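Local structure of N-alpha-acetyltransferase 35, NatC auxiliary subunit (Saccharomyces cerevisiae, 6YGA) at residues A87-I92 with T218-I223; G140-D145 with L204-A209; I228-L233 with D248-N253. The protein is the auxiliary subunit of the NatC N-terminal acetyltransferase, which acetylates the N-terminal methionine of the L-A virus Gag protein. One frame throughout, in Å; residues are numbered along the deposited sequence.

Contact 1 (A87-I92 with T218-I223); sequences ASVAAI and TMLKHI
Leu220 reaches across to helix 85-104 and spreads its two methyl groups over neighbouring residues. CD1 lies against the backbone of Ala90, 3.9 Å from Ala90 CA. CD2 goes to Val89 and stands 3.9 Å from Val89 CG1. The Val89 and Leu220 side chains meet at a slant, methyl against methyl. Leu220 has CG anti to the backbone N (chi1 -163°), which sends the isobutyl fork out towards the other helix. Ala90 points its CB at helix 215-231. With only a methyl there, the backbones come close: Ala90 CA and Leu220 CA are 5.3 Å apart. Ile223 adds its CD1, 3.8 Å from Ala90 O. The helix segments run in roughly the same direction, at 36° to each other, with their axes 9.4 Å apart at the closest point. This is helix-helix packing in an all-helical part of the auxiliary subunit. The other branch of Val89, CG2, packs on Leu143 and Tyr144 of helix 142-167, and Ile223 touches Ala93 and Leu97. No hydrogen bond or ion pair crosses the contact. Its four touching residues are buried and meet through aliphatic carbon and one backbone carbonyl, so cohesion rests on van der Waals fit and exclusion of water.

Contact 2 (G140-D145 with L204-A209); sequences GNILYD and LQILEA
Ile142 has CG1 anti to its backbone N (chi1 -156°), while Ile206 has CG1 anti to its carbonyl carbon (chi1 -66°). These torsions bring the two side chains together at an angle: CG1 of Ile142 meets the end methyl of Ile206, with 4.1 Å between Ile142 CG1 and Ile206 CD1. Beside them, Leu143 and Leu207 approach through one methyl each, and Leu143 CD2 is 4.5 Å from Leu207 CD2. The isoleucine pair is the more open to solvent, and the leucine pair is buried. The contact joins the start of helix 142-167 to the C-terminal part of helix 193-209. Asn141 is the N-cap of the first helix. Its OD1 accepts from Leu143 N at 3.1 Å in a nearly straight bond (169°), with the donor above the carbonyl plane. Asp145 reaches back to the turn, where Gly140 N donates to Asp145 OD2 at 3.0 Å on the syn side, somewhat out of the carboxylate plane. Asp145 OD1 is also bonded to Thr139 OG1, so both carboxylate oxygens hold the loop before the helix. Tyr210 lies against Ile142 and Leu143, and Leu220 and Val147 against Leu207. The polar bonds therefore stay on the side of residues 140-145 and fix the helix start, while the join to residues 204-209 is a light, purely apolar touch.

Contact 3 (I228-L233 with D248-N253); sequences ICLVHL and DELIEN
Cys229 lays its side chain over the backbone between Glu249 and Leu250. The motif is a roughly antiparallel pair of packed helices: the C-terminal part of helix 215-231 lies here, and helix 245-260 returns past it after a short connection that includes helix 235-238. The closest pair of CA atoms is that of Cys229 and Leu250, 5.9 Å apart. Cys229 CB meets Leu250 CB at 3.9 Å, so the two side chains touch at their bases. The sulfur lies between Glu249 CB and the backbone N of Leu250. Cys229 has SG anti to its carbonyl carbon (chi1 -63°), and SG sits 3.8 Å from Glu249 CB. Glu249 CB makes the closest touch of that residue. The chain is extended beyond CG and brings one carboxylate oxygen back alongside the sulfur, with Glu249 OE1 4.3 Å from Cys229 SG. Leu250 has CG anti to the backbone N (chi1 176°), which directs its fork towards Leu230. There Leu230 CD2 and Leu250 CD2 meet methyl to methyl at 4.3 Å. No hydrogen bond links the two segments. Cys229, Leu230 and Leu250 are buried, whereas Glu249 is partly exposed at the margin. Helix 298-311 covers the leucines, with Phe300 on Leu230 and Ala304 on Leu250. Asp248 of the returning helix forms a salt bridge with Lys308 of that same helix. At the turn end, His232 ND1 is hydrogen-bonded to Asp235, and the His232 ring stacks with that of His246. At the centre of the contact, Cys229 SG stands 3.7 Å from Leu250 N.

Overall arrangement
Of the helices used here, 85-104 comes first along the chain from the N terminus, followed by 142-167, 193-209, 215-231 and 245-260. Contact 1 closes the widest loop, joining residues 87-92 to 218-223 across 125 intervening residues. Contact 2 lies wholly within that loop and closes a smaller one of 58 residues. The two touch: Ser88 of contact 1 packs on Tyr144 of contact 2. Contact 3 follows in series and closes a short loop of 14 residues. His222 of contact 1 packs on Asn253 of contact 3. Contacts 2 and 3 do not touch. Contacts 1 and 3 join three helices through 215-231; contact 2 pairs two more, which pack on them.

Contact 1 (A87-I92 with T218-I223)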
loop_
_atom_site.group_PDB
_atom_site.type_symbol
_atom_site.label_atom_id
_atom_site.label_comp_id
_atom_site.label_asym_id
_atom_site.label_seq_id
_atom_site.Cartn_x
_atom_site.Cartn_y
_atom_site.Cartn_z
ATOM N N ALA B 87 -19.774 1.225 -35.183
ATOM C CA ALA B 87 -18.549 0.547 -34.774
ATOM C C ALA B 87 -17.624 1.486 -34.008
ATOM O O ALA B 87 -16.967 1.071 -33.045
ATOM C CB ALA B 87 -17.836 -0.032 -35.995
ATOM N N SER B 88 -17.559 2.758 -34.415
ATOM C CA SER B 88 -16.679 3.702 -33.732
ATOM C C SER B 88 -17.210 4.060 -32.349
ATOM O O SER B 88 -16.445 4.093 -31.378
ATOM C CB SER B 88 -16.489 4.961 -34.578
ATOM O OG SER B 88 -15.602 4.718 -35.657
ATOM N N VAL B 89 -18.513 4.334 -32.237
ATOM C CA VAL B 89 -19.098 4.633 -30.931
ATOM C C VAL B 89 -18.962 3.434 -30.002
ATOM O O VAL B 89 -18.632 3.581 -28.819
ATOM C CB VAL B 89 -20.566 5.074 -31.093
ATOM C CG1 VAL B 89 -21.333 4.904 -29.788
ATOM C CG2 VAL B 89 -20.629 6.524 -31.561
ATOM N N ALA B 90 -19.189 2.226 -30.524
ATOM C CA ALA B 90 -19.016 1.030 -29.706
ATOM C C ALA B 90 -17.562 0.851 -29.286
ATOM O O ALA B 90 -17.283 0.438 -28.156
ATOM C CB ALA B 90 -19.517 -0.201 -30.460
ATOM N N ALA B 91 -16.619 1.160 -30.180
ATOM C CA ALA B 91 -15.207 1.041 -29.824
ATOM C C ALA B 91 -14.801 2.102 -28.810
ATOM O O ALA B 91 -13.979 1.838 -27.924
ATOM C CB ALA B 91 -14.337 1.132 -31.077
ATOM N N ILE B 92 -15.357 3.311 -28.928
ATOM C CA ILE B 92 -15.082 4.365 -27.956
ATOM C C ILE B 92 -15.595 3.964 -26.577
ATOM O O ILE B 92 -14.879 4.068 -25.574
ATOM C CB ILE B 92 -15.698 5.696 -28.424
ATOM C CG1 ILE B 92 -14.923 6.272 -29.610
ATOM C CG2 ILE B 92 -15.730 6.710 -27.297
ATOM C CD1 ILE B 92 -15.551 7.524 -30.193
ATOM N N THR B 218 -24.949 -5.381 -30.453
ATOM C CA THR B 218 -25.055 -6.154 -29.219
ATOM C C THR B 218 -24.032 -5.684 -28.194
ATOM O O THR B 218 -24.344 -5.554 -27.004
ATOM C CB THR B 218 -24.870 -7.644 -29.512
ATOM O OG1 THR B 218 -25.684 -8.021 -30.630
ATOM C CG2 THR B 218 -25.266 -8.479 -28.306
HETATM N N MSE B 219 -22.807 -5.416 -28.639
HETATM C CA MSE B 219 -21.758 -4.879 -27.778
HETATM C C MSE B 219 -22.187 -3.589 -27.087
HETATM O O MSE B 219 -22.012 -3.431 -25.878
HETATM C CB MSE B 219 -20.492 -4.622 -28.592
HETATM C CG MSE B 219 -19.523 -5.784 -28.631
HETATM SE SE MSE B 219 -18.320 -5.760 -27.100
HETATM C CE MSE B 219 -17.316 -4.139 -27.546
ATOM N N LEU B 220 -22.746 -2.667 -27.874
ATOM C CA LEU B 220 -23.130 -1.368 -27.335
ATOM C C LEU B 220 -24.288 -1.497 -26.352
ATOM O O LEU B 220 -24.348 -0.764 -25.359
ATOM C CB LEU B 220 -23.484 -0.416 -28.476
ATOM C CG LEU B 220 -23.511 1.074 -28.140
ATOM C CD1 LEU B 220 -22.222 1.476 -27.447
ATOM C CD2 LEU B 220 -23.722 1.900 -29.403
ATOM N N LYS B 221 -25.216 -2.422 -26.609
ATOM C CA LYS B 221 -26.296 -2.670 -25.658
ATOM C C LYS B 221 -25.751 -3.175 -24.327
ATOM O O LYS B 221 -26.184 -2.725 -23.258
ATOM C CB LYS B 221 -27.294 -3.669 -26.242
ATOM C CG LYS B 221 -28.003 -3.198 -27.507
ATOM C CD LYS B 221 -28.994 -4.245 -28.000
ATOM C CE LYS B 221 -30.048 -4.551 -26.946
ATOM N NZ LYS B 221 -30.917 -5.697 -27.338
ATOM N N HIS B 222 -24.796 -4.108 -24.366
ATOM C CA HIS B 222 -24.234 -4.628 -23.122
ATOM C C HIS B 222 -23.403 -3.570 -22.407
ATOM O O HIS B 222 -23.432 -3.482 -21.174
ATOM C CB HIS B 222 -23.390 -5.873 -23.393
ATOM C CG HIS B 222 -24.194 -7.121 -23.593
ATOM N ND1 HIS B 222 -24.242 -7.788 -24.798
ATOM C CD2 HIS B 222 -24.976 -7.827 -22.742
ATOM C CE1 HIS B 222 -25.022 -8.849 -24.682
ATOM N NE2 HIS B 222 -25.481 -8.895 -23.444
ATOM N N ILE B 223 -22.648 -2.770 -23.163
ATOM C CA ILE B 223 -21.870 -1.687 -22.565
ATOM C C ILE B 223 -22.789 -0.718 -21.832
ATOM O O ILE B 223 -22.518 -0.313 -20.695
ATOM C CB ILE B 223 -21.037 -0.969 -23.644
ATOM C CG1 ILE B 223 -19.855 -1.836 -24.077
ATOM C CG2 ILE B 223 -20.553 0.380 -23.148
ATOM C CD1 ILE B 223 -19.030 -1.223 -25.186
#

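Contact 2 (G140-D145 with L204-A209)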
loop_
_atom_site.group_PDB
_atom_site.type_symbol
_atom_site.label_atom_id
_atom_site.label_comp_id
_atom_site.label_asym_id
_atom_site.label_seq_id
_atom_site.Cartn_x
_atom_site.Cartn_y
_atom_site.Cartn_z
ATOM N N GLY B 140 -24.474 15.980 -34.955
ATOM C CA GLY B 140 -25.571 15.703 -35.855
ATOM C C GLY B 140 -25.871 14.234 -36.056
ATOM O O GLY B 140 -26.809 13.908 -36.795
ATOM N N ASN B 141 -25.105 13.341 -35.435
ATOM C CA ASN B 141 -25.329 11.905 -35.506
ATOM C C ASN B 141 -25.837 11.420 -34.155
ATOM O O ASN B 141 -25.353 11.858 -33.105
ATOM C CB ASN B 141 -24.041 11.167 -35.900
ATOM C CG ASN B 141 -24.281 9.704 -36.257
ATOM O OD1 ASN B 141 -25.147 9.042 -35.684
ATOM N ND2 ASN B 141 -23.504 9.194 -37.206
ATOM N N ILE B 142 -26.813 10.512 -34.185
ATOM C CA ILE B 142 -27.518 10.157 -32.959
ATOM C C ILE B 142 -26.659 9.273 -32.063
ATOM O O ILE B 142 -26.839 9.255 -30.840
ATOM C CB ILE B 142 -28.865 9.492 -33.298
ATOM C CG1 ILE B 142 -29.831 9.649 -32.128
ATOM C CG2 ILE B 142 -28.682 8.015 -33.649
ATOM C CD1 ILE B 142 -30.118 11.093 -31.774
ATOM N N LEU B 143 -25.718 8.532 -32.646
ATOM C CA LEU B 143 -24.875 7.650 -31.847
ATOM C C LEU B 143 -23.856 8.447 -31.041
ATOM O O LEU B 143 -23.578 8.118 -29.880
ATOM C CB LEU B 143 -24.190 6.635 -32.760
ATOM C CG LEU B 143 -25.146 5.765 -33.582
ATOM C CD1 LEU B 143 -24.367 4.944 -34.588
ATOM C CD2 LEU B 143 -25.977 4.864 -32.677
ATOM N N TYR B 144 -23.307 9.511 -31.632
ATOM C CA TYR B 144 -22.323 10.331 -30.933
ATOM C C TYR B 144 -22.975 11.270 -29.925
ATOM O O TYR B 144 -22.472 11.427 -28.809
ATOM C CB TYR B 144 -21.500 11.140 -31.936
ATOM C CG TYR B 144 -20.439 10.344 -32.660
ATOM C CD1 TYR B 144 -20.743 9.630 -33.809
ATOM C CD2 TYR B 144 -19.128 10.313 -32.195
ATOM C CE1 TYR B 144 -19.777 8.901 -34.474
ATOM C CE2 TYR B 144 -18.154 9.588 -32.854
ATOM C CZ TYR B 144 -18.484 8.883 -33.992
ATOM O OH TYR B 144 -17.519 8.159 -34.653
ATOM N N ASP B 145 -24.092 11.900 -30.299
ATOM C CA ASP B 145 -24.651 12.968 -29.477
ATOM C C ASP B 145 -25.492 12.429 -28.324
ATOM O O ASP B 145 -25.458 12.983 -27.219
ATOM C CB ASP B 145 -25.483 13.918 -30.343
ATOM C CG ASP B 145 -24.690 14.502 -31.502
ATOM O OD1 ASP B 145 -23.704 13.866 -31.925
ATOM O OD2 ASP B 145 -25.048 15.599 -31.984
ATOM N N LEU B 204 -30.624 3.358 -24.529
ATOM C CA LEU B 204 -30.908 1.944 -24.754
ATOM C C LEU B 204 -32.095 1.770 -25.690
ATOM O O LEU B 204 -32.067 0.916 -26.583
ATOM C CB LEU B 204 -31.161 1.230 -23.425
ATOM C CG LEU B 204 -30.082 0.254 -22.946
ATOM C CD1 LEU B 204 -30.581 -0.552 -21.757
ATOM C CD2 LEU B 204 -29.631 -0.663 -24.076
ATOM N N GLN B 205 -33.139 2.585 -25.515
ATOM C CA GLN B 205 -34.320 2.476 -26.367
ATOM C C GLN B 205 -34.015 2.869 -27.807
ATOM O O GLN B 205 -34.605 2.309 -28.739
ATOM C CB GLN B 205 -35.456 3.338 -25.814
ATOM C CG GLN B 205 -35.682 3.232 -24.305
ATOM C CD GLN B 205 -36.068 1.836 -23.838
ATOM O OE1 GLN B 205 -36.346 0.943 -24.641
ATOM N NE2 GLN B 205 -36.087 1.646 -22.524
ATOM N N ILE B 206 -33.107 3.828 -28.011
ATOM C CA ILE B 206 -32.679 4.166 -29.366
ATOM C C ILE B 206 -32.042 2.955 -30.034
ATOM O O ILE B 206 -32.253 2.701 -31.227
ATOM C CB ILE B 206 -31.721 5.375 -29.343
ATOM C CG1 ILE B 206 -32.459 6.635 -28.878
ATOM C CG2 ILE B 206 -31.088 5.602 -30.716
ATOM C CD1 ILE B 206 -31.608 7.891 -28.904
ATOM N N LEU B 207 -31.261 2.181 -29.274
ATOM C CA LEU B 207 -30.636 0.984 -29.830
ATOM C C LEU B 207 -31.664 -0.104 -30.117
ATOM O O LEU B 207 -31.491 -0.883 -31.063
ATOM C CB LEU B 207 -29.555 0.464 -28.880
ATOM C CG LEU B 207 -28.471 1.469 -28.480
ATOM C CD1 LEU B 207 -27.420 0.815 -27.592
ATOM C CD2 LEU B 207 -27.828 2.095 -29.709
ATOM N N GLU B 208 -32.735 -0.176 -29.321
ATOM C CA GLU B 208 -33.805 -1.128 -29.607
ATOM C C GLU B 208 -34.473 -0.816 -30.940
ATOM O O GLU B 208 -34.893 -1.728 -31.663
ATOM C CB GLU B 208 -34.843 -1.115 -28.485
ATOM C CG GLU B 208 -34.278 -1.147 -27.074
ATOM C CD GLU B 208 -34.018 -2.550 -26.558
ATOM O OE1 GLU B 208 -34.074 -3.507 -27.360
ATOM O OE2 GLU B 208 -33.761 -2.695 -25.344
ATOM N N ALA B 209 -34.579 0.471 -31.283
ATOM C CA ALA B 209 -35.294 0.861 -32.493
ATOM C C ALA B 209 -34.601 0.359 -33.751
ATOM O O ALA B 209 -35.253 0.172 -34.784
ATOM C CB ALA B 209 -35.449 2.381 -32.549
#

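Contact 3 (I228-L233 with D248-N253)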
loop_
_atom_site.group_PDB
_atom_site.type_symbol
_atom_site.label_atom_id
_atom_site.label_comp_id
_atom_site.label_asym_id
_atom_site.label_seq_id
_atom_site.Cartn_x
_atom_site.Cartn_y
_atom_site.Cartn_z
ATOM N N ILE B 228 -24.988 1.373 -16.551
ATOM C CA ILE B 228 -26.116 1.545 -15.636
ATOM C C ILE B 228 -25.838 0.852 -14.306
ATOM O O ILE B 228 -26.126 1.394 -13.232
ATOM C CB ILE B 228 -27.414 1.028 -16.285
ATOM C CG1 ILE B 228 -27.843 1.957 -17.423
ATOM C CG2 ILE B 228 -28.520 0.882 -15.248
ATOM C CD1 ILE B 228 -29.127 1.546 -18.105
ATOM N N CYS B 229 -25.262 -0.351 -14.356
ATOM C CA CYS B 229 -24.947 -1.071 -13.126
ATOM C C CYS B 229 -23.890 -0.339 -12.308
ATOM O O CYS B 229 -23.971 -0.299 -11.075
ATOM C CB CYS B 229 -24.483 -2.488 -13.454
ATOM S SG CYS B 229 -25.734 -3.511 -14.262
ATOM N N LEU B 230 -22.887 0.243 -12.972
ATOM C CA LEU B 230 -21.849 0.965 -12.242
ATOM C C LEU B 230 -22.414 2.213 -11.576
ATOM O O LEU B 230 -21.974 2.596 -10.486
ATOM C CB LEU B 230 -20.696 1.334 -13.180
ATOM C CG LEU B 230 -19.920 0.175 -13.817
ATOM C CD1 LEU B 230 -19.025 0.669 -14.948
ATOM C CD2 LEU B 230 -19.103 -0.557 -12.767
ATOM N N VAL B 231 -23.387 2.863 -12.222
ATOM C CA VAL B 231 -24.031 4.028 -11.626
ATOM C C VAL B 231 -24.833 3.630 -10.393
ATOM O O VAL B 231 -24.985 4.423 -9.455
ATOM C CB VAL B 231 -24.909 4.731 -12.680
ATOM C CG1 VAL B 231 -25.674 5.886 -12.059
ATOM C CG2 VAL B 231 -24.048 5.219 -13.834
ATOM N N HIS B 232 -25.330 2.398 -10.355
ATOM C CA HIS B 232 -26.123 1.920 -9.231
ATOM C C HIS B 232 -25.284 1.497 -8.034
ATOM O O HIS B 232 -25.856 1.055 -7.032
ATOM C CB HIS B 232 -26.998 0.746 -9.669
ATOM C CG HIS B 232 -28.315 1.159 -10.246
ATOM N ND1 HIS B 232 -29.376 1.557 -9.463
ATOM C CD2 HIS B 232 -28.744 1.227 -11.528
ATOM C CE1 HIS B 232 -30.403 1.858 -10.238
ATOM N NE2 HIS B 232 -30.047 1.665 -11.495
ATOM N N LEU B 233 -23.956 1.609 -8.105
ATOM C CA LEU B 233 -23.132 1.154 -6.991
ATOM C C LEU B 233 -23.289 2.049 -5.771
ATOM O O LEU B 233 -23.029 1.609 -4.646
ATOM C CB LEU B 233 -21.661 1.080 -7.401
ATOM C CG LEU B 233 -21.258 -0.126 -8.254
ATOM C CD1 LEU B 233 -19.787 -0.044 -8.644
ATOM C CD2 LEU B 233 -21.551 -1.417 -7.512
ATOM N N ASP B 248 -25.632 -8.680 -10.165
ATOM C CA ASP B 248 -25.744 -9.884 -10.984
ATOM C C ASP B 248 -25.823 -9.533 -12.465
ATOM O O ASP B 248 -25.224 -10.219 -13.301
ATOM C CB ASP B 248 -26.964 -10.710 -10.563
ATOM C CG ASP B 248 -26.793 -11.375 -9.199
ATOM O OD1 ASP B 248 -25.648 -11.688 -8.810
ATOM O OD2 ASP B 248 -27.819 -11.600 -8.520
ATOM N N GLU B 249 -26.553 -8.468 -12.811
ATOM C CA GLU B 249 -26.606 -8.029 -14.204
ATOM C C GLU B 249 -25.229 -7.613 -14.700
ATOM O O GLU B 249 -24.877 -7.860 -15.860
ATOM C CB GLU B 249 -27.593 -6.872 -14.361
ATOM C CG GLU B 249 -29.023 -7.209 -13.995
ATOM C CD GLU B 249 -29.931 -6.000 -14.059
ATOM O OE1 GLU B 249 -29.642 -5.081 -14.855
ATOM O OE2 GLU B 249 -30.927 -5.964 -13.307
ATOM N N LEU B 250 -24.437 -6.975 -13.836
ATOM C CA LEU B 250 -23.088 -6.579 -14.222
ATOM C C LEU B 250 -22.238 -7.795 -14.563
ATOM O O LEU B 250 -21.428 -7.753 -15.498
ATOM C CB LEU B 250 -22.443 -5.766 -13.100
ATOM C CG LEU B 250 -20.984 -5.350 -13.291
ATOM C CD1 LEU B 250 -20.819 -4.530 -14.561
ATOM C CD2 LEU B 250 -20.488 -4.576 -12.080
ATOM N N ILE B 251 -22.417 -8.890 -13.824
ATOM C CA ILE B 251 -21.665 -10.112 -14.095
ATOM C C ILE B 251 -22.121 -10.740 -15.408
ATOM O O ILE B 251 -21.299 -11.143 -16.239
ATOM C CB ILE B 251 -21.804 -11.094 -12.917
ATOM C CG1 ILE B 251 -21.112 -10.538 -11.671
ATOM C CG2 ILE B 251 -21.241 -12.459 -13.283
ATOM C CD1 ILE B 251 -21.425 -11.299 -10.395
ATOM N N GLU B 252 -23.439 -10.833 -15.612
ATOM C CA GLU B 252 -23.964 -11.447 -16.829
ATOM C C GLU B 252 -23.506 -10.691 -18.068
ATOM O O GLU B 252 -23.050 -11.295 -19.046
ATOM C CB GLU B 252 -25.491 -11.499 -16.773
ATOM C CG GLU B 252 -26.048 -12.294 -15.608
ATOM C CD GLU B 252 -27.523 -12.034 -15.383
ATOM O OE1 GLU B 252 -28.089 -11.179 -16.097
ATOM O OE2 GLU B 252 -28.115 -12.680 -14.492
ATOM N N ASN B 253 -23.618 -9.362 -18.043
ATOM C CA ASN B 253 -23.259 -8.571 -19.214
ATOM C C ASN B 253 -21.757 -8.597 -19.465
ATOM O O ASN B 253 -21.319 -8.606 -20.621
ATOM C CB ASN B 253 -23.757 -7.138 -19.051
ATOM C CG ASN B 253 -25.264 -7.040 -19.130
ATOM O OD1 ASN B 253 -25.981 -7.878 -18.584
ATOM N ND2 ASN B 253 -25.755 -6.029 -19.830
#